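Local coordinates for putative N-acetylmuramoyl-L-alanine amidase,autolysin cwp6 (Peptoclostridium difficile, PDB 5J72), which is a cell-wall protein that probably cleaves the bond between N-acetylmuramoyl groups and L-alanine in peptidoglycan with a zinc-dependent amidase domain, at residues T484-K495 / K623-E634. Sequence-based numbering, arbitrary orientation.
Sequences TALATTEYLRSK and KTMGTQIGIGIE
The carbonyl oxygen of G626 is gripped twice: T488 OG1 from the facing helix donates to G626 O at 2.8 Å, and G630 N, one turn on, supplies the usual helical bond. The hydroxyl comes in from the side, with a C=O...O angle of 106° and somewhat tilted from the carbonyl plane, while T488 CA adds a CA-H...O contact to the same oxygen. With OG1 beside its own backbone N, which leaves CG2 anti to that N, T488 enters as a knob among G626, I629, G630 and I633, its CG2 lying 3.7 Å from G630 CA. G626 and G630, four apart, make a GxxxG-type groove that lets the helix axes approach to 6.9 Å. They cross at -46°, and G626 CA lies 3.4 Å from T484 O, a CA-H...O contact, and close to A487 CB.

Further along, Y491 lays its ring across the second helix among T627, G630, I631 and E634. I631 CG1 packs over one face, 3.8 Å from the ring centroid, a CH-pi contact. At the ring edge, Y491 OH donates to E634 OE1 at 2.5 Å, on the syn side but tilted out of the carboxylate plane. Ring and carboxylate planes stand 78° apart. The L492 side chain crosses that of I633 at about a right angle, L492 CD2 lying 3.9 Å from I633 CG2. A water donates to both A487 O and T627 OG1, bridging the helices.

Within the Amidase_3-family domain, helices 477-494 and 619-637 thus pack together beside strand 525-532, whose I529 touches T484 and T488. The side chains of zinc ligands E477 and H530 lie about 9 Å from those of T484 and I629, respectively, so this is packing near the site, not part of it. Two polar bonds tie the helices: a threonine hydroxyl satisfied by a helix carbonyl in a buried groove, and a tyrosine hydroxyl held by a carboxylate at the partly exposed end.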
ATOM      1  N   THR A 484      -9.539 -17.775   5.346  1.00 22.65           N
ATOM      2  CA  THR A 484     -10.964 -17.807   5.002  1.00 22.10           C
ATOM      3  C   THR A 484     -11.666 -16.598   5.649  1.00 19.72           C
ATOM      4  O   THR A 484     -12.416 -15.869   4.991  1.00 19.91           O
ATOM      5  CB  THR A 484     -11.593 -19.110   5.561  1.00 22.31           C
ATOM      6  OG1 THR A 484     -10.942 -20.202   4.964  1.00 21.12           O
ATOM      7  CG2 THR A 484     -13.143 -19.172   5.238  1.00 21.67           C
ATOM      8  N   ALA A 485     -11.376 -16.358   6.954  1.00 18.82           N
ATOM      9  CA  ALA A 485     -12.023 -15.306   7.704  1.00 16.89           C
ATOM     10  C   ALA A 485     -11.692 -13.934   7.176  1.00 17.08           C
ATOM     11  O   ALA A 485     -12.569 -13.035   7.218  1.00 18.42           O
ATOM     12  CB  ALA A 485     -11.672 -15.389   9.228  1.00 16.60           C
ATOM     13  N   LEU A 486     -10.502 -13.720   6.700  1.00 17.75           N
ATOM     14  CA  LEU A 486     -10.149 -12.377   6.163  1.00 17.55           C
ATOM     15  C   LEU A 486     -11.051 -12.133   4.921  1.00 16.48           C
ATOM     16  O   LEU A 486     -11.523 -11.014   4.722  1.00 19.61           O
ATOM     17  CB  LEU A 486      -8.628 -12.353   5.729  1.00 16.96           C
ATOM     18  CG  LEU A 486      -7.729 -12.251   7.044  1.00 18.93           C
ATOM     19  CD1 LEU A 486      -6.245 -12.687   6.705  1.00 22.07           C
ATOM     20  CD2 LEU A 486      -7.751 -10.798   7.635  1.00 20.06           C
ATOM     21  N   ALA A 487     -11.231 -13.169   4.120  1.00 17.90           N
ATOM     22  CA  ALA A 487     -12.050 -13.002   2.886  1.00 21.35           C
ATOM     23  C   ALA A 487     -13.524 -12.759   3.249  1.00 22.55           C
ATOM     24  O   ALA A 487     -14.202 -11.974   2.587  1.00 21.53           O
ATOM     25  CB  ALA A 487     -11.885 -14.231   2.022  1.00 19.84           C
ATOM     26  N   THR A 488     -14.046 -13.448   4.291  1.00 21.81           N
ATOM     27  CA  THR A 488     -15.407 -13.182   4.734  1.00 17.88           C
ATOM     28  C   THR A 488     -15.544 -11.749   5.210  1.00 22.13           C
ATOM     29  O   THR A 488     -16.536 -11.052   4.939  1.00 20.14           O
ATOM     30  CB  THR A 488     -15.747 -14.116   5.951  1.00 19.92           C
ATOM     31  OG1 THR A 488     -15.602 -15.456   5.511  1.00 18.38           O
ATOM     32  CG2 THR A 488     -17.197 -13.837   6.513  1.00 20.02           C
ATOM     33  N   THR A 489     -14.543 -11.289   6.003  1.00 19.21           N
ATOM     34  CA  THR A 489     -14.606  -9.924   6.508  1.00 20.57           C
ATOM     35  C   THR A 489     -14.605  -8.924   5.336  1.00 19.16           C
ATOM     36  O   THR A 489     -15.367  -7.942   5.329  1.00 20.17           O
ATOM     37  CB  THR A 489     -13.348  -9.675   7.449  1.00 19.19           C
ATOM     38  OG1 THR A 489     -13.506 -10.561   8.562  1.00 17.29           O
ATOM     39  CG2 THR A 489     -13.307  -8.264   8.004  1.00 18.38           C
ATOM     40  N   GLU A 490     -13.748  -9.182   4.387  1.00 19.39           N
ATOM     41  CA  GLU A 490     -13.597  -8.275   3.236  1.00 19.55           C
ATOM     42  C   GLU A 490     -14.984  -8.176   2.477  1.00 24.87           C
ATOM     43  O   GLU A 490     -15.414  -7.096   2.119  1.00 22.88           O
ATOM     44  CB  GLU A 490     -12.578  -8.870   2.272  1.00 25.69           C
ATOM     45  CG  GLU A 490     -12.186  -7.811   1.266  1.00 37.20           C
ATOM     46  CD  GLU A 490     -11.130  -6.846   1.888  1.00 50.10           C
ATOM     47  OE1 GLU A 490     -11.078  -6.691   3.125  1.00 52.60           O
ATOM     48  OE2 GLU A 490     -10.361  -6.271   1.126  1.00 56.32           O
ATOM     49  N   TYR A 491     -15.652  -9.330   2.284  1.00 23.30           N
ATOM     50  CA  TYR A 491     -16.958  -9.286   1.590  1.00 23.95           C
ATOM     51  C   TYR A 491     -17.940  -8.514   2.400  1.00 26.17           C
ATOM     52  O   TYR A 491     -18.615  -7.614   1.870  1.00 23.53           O
ATOM     53  CB  TYR A 491     -17.475 -10.694   1.335  1.00 22.87           C
ATOM     54  CG  TYR A 491     -18.856 -10.611   0.696  1.00 27.37           C
ATOM     55  CD1 TYR A 491     -18.996 -10.397  -0.669  1.00 27.09           C
ATOM     56  CD2 TYR A 491     -20.007 -10.646   1.478  1.00 27.14           C
ATOM     57  CE1 TYR A 491     -20.250 -10.203  -1.241  1.00 30.45           C
ATOM     58  CE2 TYR A 491     -21.276 -10.471   0.915  1.00 26.24           C
ATOM     59  CZ  TYR A 491     -21.388 -10.245  -0.444  1.00 33.15           C
ATOM     60  OH  TYR A 491     -22.639 -10.058  -0.992  1.00 31.61           O
ATOM     61  N   LEU A 492     -18.044  -8.791   3.709  1.00 22.61           N
ATOM     62  CA  LEU A 492     -19.030  -8.061   4.514  1.00 23.77           C
ATOM     63  C   LEU A 492     -18.787  -6.559   4.523  1.00 26.08           C
ATOM     64  O   LEU A 492     -19.738  -5.757   4.450  1.00 23.75           O
ATOM     65  CB  LEU A 492     -19.002  -8.594   5.969  1.00 20.89           C
ATOM     66  CG  LEU A 492     -19.553 -10.047   6.049  1.00 24.93           C
ATOM     67  CD1 LEU A 492     -19.312 -10.656   7.442  1.00 20.06           C
ATOM     68  CD2 LEU A 492     -21.104  -9.988   5.794  1.00 23.97           C
ATOM     69  N   ARG A 493     -17.511  -6.155   4.644  1.00 22.17           N
ATOM     70  CA  ARG A 493     -17.237  -4.721   4.679  1.00 24.67           C
ATOM     71  C   ARG A 493     -17.578  -4.070   3.354  1.00 22.63           C
ATOM     72  O   ARG A 493     -18.011  -2.917   3.367  1.00 24.62           O
ATOM     73  CB  ARG A 493     -15.745  -4.451   4.981  1.00 24.34           C
ATOM     74  CG  ARG A 493     -15.406  -4.869   6.375  1.00 24.83           C
ATOM     75  CD  ARG A 493     -14.023  -4.338   6.797  1.00 24.94           C
ATOM     76  NE  ARG A 493     -13.858  -4.615   8.226  1.00 28.02           N
ATOM     77  CZ  ARG A 493     -12.679  -4.673   8.835  1.00 33.44           C
ATOM     78  NH1 ARG A 493     -11.553  -4.464   8.149  1.00 27.29           N
ATOM     79  NH2 ARG A 493     -12.612  -4.932  10.131  1.00 30.21           N
ATOM     80  N   SER A 494     -17.343  -4.748   2.255  1.00 24.01           N
ATOM     81  CA  SER A 494     -17.640  -4.176   0.946  1.00 28.37           C
ATOM     82  C   SER A 494     -19.178  -3.976   0.768  1.00 34.00           C
ATOM     83  O   SER A 494     -19.586  -3.235  -0.134  1.00 30.61           O
ATOM     84  CB  SER A 494     -17.112  -5.081  -0.146  1.00 27.70           C
ATOM     85  OG  SER A 494     -18.002  -6.164  -0.352  1.00 25.90           O
ATOM     86  N   LYS A 495     -20.013  -4.633   1.603  1.00 31.19           N
ATOM     87  CA  LYS A 495     -21.485  -4.455   1.533  1.00 27.38           C
ATOM     88  C   LYS A 495     -21.960  -3.560   2.656  1.00 29.18           C
ATOM     89  O   LYS A 495     -23.158  -3.505   2.910  1.00 31.22           O
ATOM     90  CB  LYS A 495     -22.180  -5.822   1.603  1.00 25.14           C
ATOM     91  CG  LYS A 495     -21.741  -6.727   0.467  1.00 23.11           C
ATOM     92  CD  LYS A 495     -21.903  -5.978  -0.843  1.00 31.76           C
ATOM     93  CE  LYS A 495     -22.247  -6.933  -1.933  1.00 41.63           C
ATOM     94  NZ  LYS A 495     -21.133  -7.098  -2.877  1.00 50.93           N
ATOM     95  N   LYS A 623     -10.257 -17.818  -0.781  1.00 25.22           N
ATOM     96  CA  LYS A 623     -10.952 -16.541  -0.737  1.00 29.61           C
ATOM     97  C   LYS A 623     -12.464 -16.772  -1.155  1.00 24.55           C
ATOM     98  O   LYS A 623     -13.353 -16.181  -0.571  1.00 24.75           O
ATOM     99  CB  LYS A 623     -10.273 -15.554  -1.679  0.62 28.90           C
ATOM    100  CG  LYS A 623     -11.011 -14.226  -1.655  0.62 37.86           C
ATOM    101  CD  LYS A 623     -10.335 -13.169  -2.532  0.62 43.25           C
ATOM    102  CE  LYS A 623     -10.774 -11.791  -2.049  0.62 51.19           C
ATOM    103  NZ  LYS A 623     -10.298 -11.492  -0.652  0.62 45.81           N
ATOM    104  N   THR A 624     -12.728 -17.657  -2.115  1.00 23.18           N
ATOM    105  CA  THR A 624     -14.126 -17.913  -2.528  1.00 27.52           C
ATOM    106  C   THR A 624     -14.912 -18.525  -1.354  1.00 25.31           C
ATOM    107  O   THR A 624     -16.057 -18.165  -1.106  1.00 24.20           O
ATOM    108  CB  THR A 624     -14.138 -18.853  -3.726  1.00 30.94           C
ATOM    109  OG1 THR A 624     -13.506 -18.131  -4.784  1.00 32.30           O
ATOM    110  CG2 THR A 624     -15.574 -19.252  -4.154  1.00 33.04           C
ATOM    111  N   MET A 625     -14.276 -19.427  -0.620  1.00 24.91           N
ATOM    112  CA  MET A 625     -14.926 -20.015   0.557  1.00 24.46           C
ATOM    113  C   MET A 625     -15.298 -18.921   1.519  1.00 23.78           C
ATOM    114  O   MET A 625     -16.436 -18.897   2.007  1.00 21.42           O
ATOM    115  CB  MET A 625     -13.976 -21.002   1.223  1.00 24.85           C
ATOM    116  CG  MET A 625     -14.544 -21.530   2.564  1.00 26.06           C
ATOM    117  SD  MET A 625     -16.066 -22.548   2.364  1.00 25.77           S
ATOM    118  CE  MET A 625     -15.375 -24.099   1.579  1.00 22.63           C
ATOM    119  N   GLY A 626     -14.364 -17.946   1.817  1.00 18.40           N
ATOM    120  CA  GLY A 626     -14.726 -16.895   2.760  1.00 18.99           C
ATOM    121  C   GLY A 626     -15.832 -15.993   2.211  1.00 18.91           C
ATOM    122  O   GLY A 626     -16.716 -15.549   2.949  1.00 20.48           O
ATOM    123  N   THR A 627     -15.737 -15.674   0.928  1.00 19.58           N
ATOM    124  CA  THR A 627     -16.758 -14.819   0.332  1.00 20.41           C
ATOM    125  C   THR A 627     -18.187 -15.470   0.469  1.00 19.18           C
ATOM    126  O   THR A 627     -19.134 -14.773   0.853  1.00 23.56           O
ATOM    127  CB  THR A 627     -16.483 -14.688  -1.177  1.00 23.87           C
ATOM    128  OG1 THR A 627     -15.186 -14.046  -1.300  1.00 24.97           O
ATOM    129  CG2 THR A 627     -17.640 -13.822  -1.882  1.00 23.70           C
ATOM    130  N   GLN A 628     -18.314 -16.759   0.149  1.00 23.05           N
ATOM    131  CA  GLN A 628     -19.632 -17.429   0.260  1.00 25.99           C
ATOM    132  C   GLN A 628     -20.140 -17.371   1.690  1.00 26.25           C
ATOM    133  O   GLN A 628     -21.338 -17.139   1.954  1.00 23.68           O
ATOM    134  CB  GLN A 628     -19.526 -18.876  -0.217  1.00 26.47           C
ATOM    135  CG  GLN A 628     -19.141 -19.039  -1.693  1.00 27.83           C
ATOM    136  CD  GLN A 628     -20.042 -18.182  -2.585  1.00 34.93           C
ATOM    137  OE1 GLN A 628     -19.611 -17.176  -3.169  1.00 28.95           O
ATOM    138  NE2 GLN A 628     -21.351 -18.525  -2.667  1.00 27.29           N
ATOM    139  N   ILE A 629     -19.219 -17.580   2.665  1.00 21.29           N
ATOM    140  CA  ILE A 629     -19.675 -17.473   4.013  1.00 17.70           C
ATOM    141  C   ILE A 629     -20.175 -16.060   4.281  1.00 21.28           C
ATOM    142  O   ILE A 629     -21.190 -15.889   4.950  1.00 21.29           O
ATOM    143  CB  ILE A 629     -18.519 -17.869   4.996  1.00 19.29           C
ATOM    144  CG1 ILE A 629     -18.201 -19.377   4.820  1.00 18.39           C
ATOM    145  CG2 ILE A 629     -18.935 -17.526   6.443  1.00 21.13           C
ATOM    146  CD1 ILE A 629     -16.880 -19.857   5.630  1.00 21.50           C
ATOM    147  N   GLY A 630     -19.447 -15.021   3.740  1.00 20.52           N
ATOM    148  CA  GLY A 630     -19.880 -13.652   3.972  1.00 20.07           C
ATOM    149  C   GLY A 630     -21.255 -13.422   3.313  1.00 20.51           C
ATOM    150  O   GLY A 630     -22.092 -12.697   3.877  1.00 19.96           O
ATOM    151  N   ILE A 631     -21.468 -14.006   2.157  1.00 20.69           N
ATOM    152  CA  ILE A 631     -22.784 -13.787   1.467  1.00 23.86           C
ATOM    153  C   ILE A 631     -23.895 -14.420   2.348  1.00 23.56           C
ATOM    154  O   ILE A 631     -24.945 -13.797   2.557  1.00 26.19           O
ATOM    155  CB  ILE A 631     -22.785 -14.412   0.053  1.00 24.89           C
ATOM    156  CG1 ILE A 631     -21.836 -13.610  -0.908  1.00 23.08           C
ATOM    157  CG2 ILE A 631     -24.285 -14.347  -0.549  1.00 24.76           C
ATOM    158  CD1 ILE A 631     -21.462 -14.432  -2.164  1.00 23.37           C
ATOM    159  N   GLY A 632     -23.649 -15.640   2.855  1.00 24.27           N
ATOM    160  CA  GLY A 632     -24.627 -16.289   3.735  1.00 22.45           C
ATOM    161  C   GLY A 632     -24.900 -15.449   4.955  1.00 25.10           C
ATOM    162  O   GLY A 632     -26.021 -15.371   5.433  1.00 24.92           O
ATOM    163  N   ILE A 633     -23.853 -14.808   5.536  1.00 22.21           N
ATOM    164  CA  ILE A 633     -24.066 -13.953   6.696  1.00 20.60           C
ATOM    165  C   ILE A 633     -24.918 -12.708   6.312  1.00 21.60           C
ATOM    166  O   ILE A 633     -25.826 -12.316   7.070  1.00 26.36           O
ATOM    167  CB  ILE A 633     -22.700 -13.479   7.307  1.00 18.41           C
ATOM    168  CG1 ILE A 633     -21.996 -14.744   7.941  1.00 21.46           C
ATOM    169  CG2 ILE A 633     -22.901 -12.328   8.374  1.00 19.49           C
ATOM    170  CD1 ILE A 633     -20.486 -14.425   8.363  1.00 20.76           C
ATOM    171  N   GLU A 634     -24.575 -12.079   5.192  1.00 24.44           N
ATOM    172  CA  GLU A 634     -25.317 -10.899   4.715  1.00 26.59           C
ATOM    173  C   GLU A 634     -26.823 -11.318   4.498  1.00 28.21           C
ATOM    174  O   GLU A 634     -27.724 -10.547   4.877  1.00 31.00           O
ATOM    175  CB  GLU A 634     -24.704 -10.431   3.404  1.00 29.78           C
ATOM    176  CG  GLU A 634     -25.558  -9.363   2.735  1.00 32.26           C
ATOM    177  CD  GLU A 634     -25.023  -9.007   1.345  1.00 29.64           C
ATOM    178  OE1 GLU A 634     -24.636  -9.913   0.584  1.00 31.01           O
ATOM    179  OE2 GLU A 634     -24.997  -7.797   1.050  1.00 35.75           O
TER
HETATM  180  O   HOH W   1     -14.015 -11.693  -0.002  1.00 27.58           O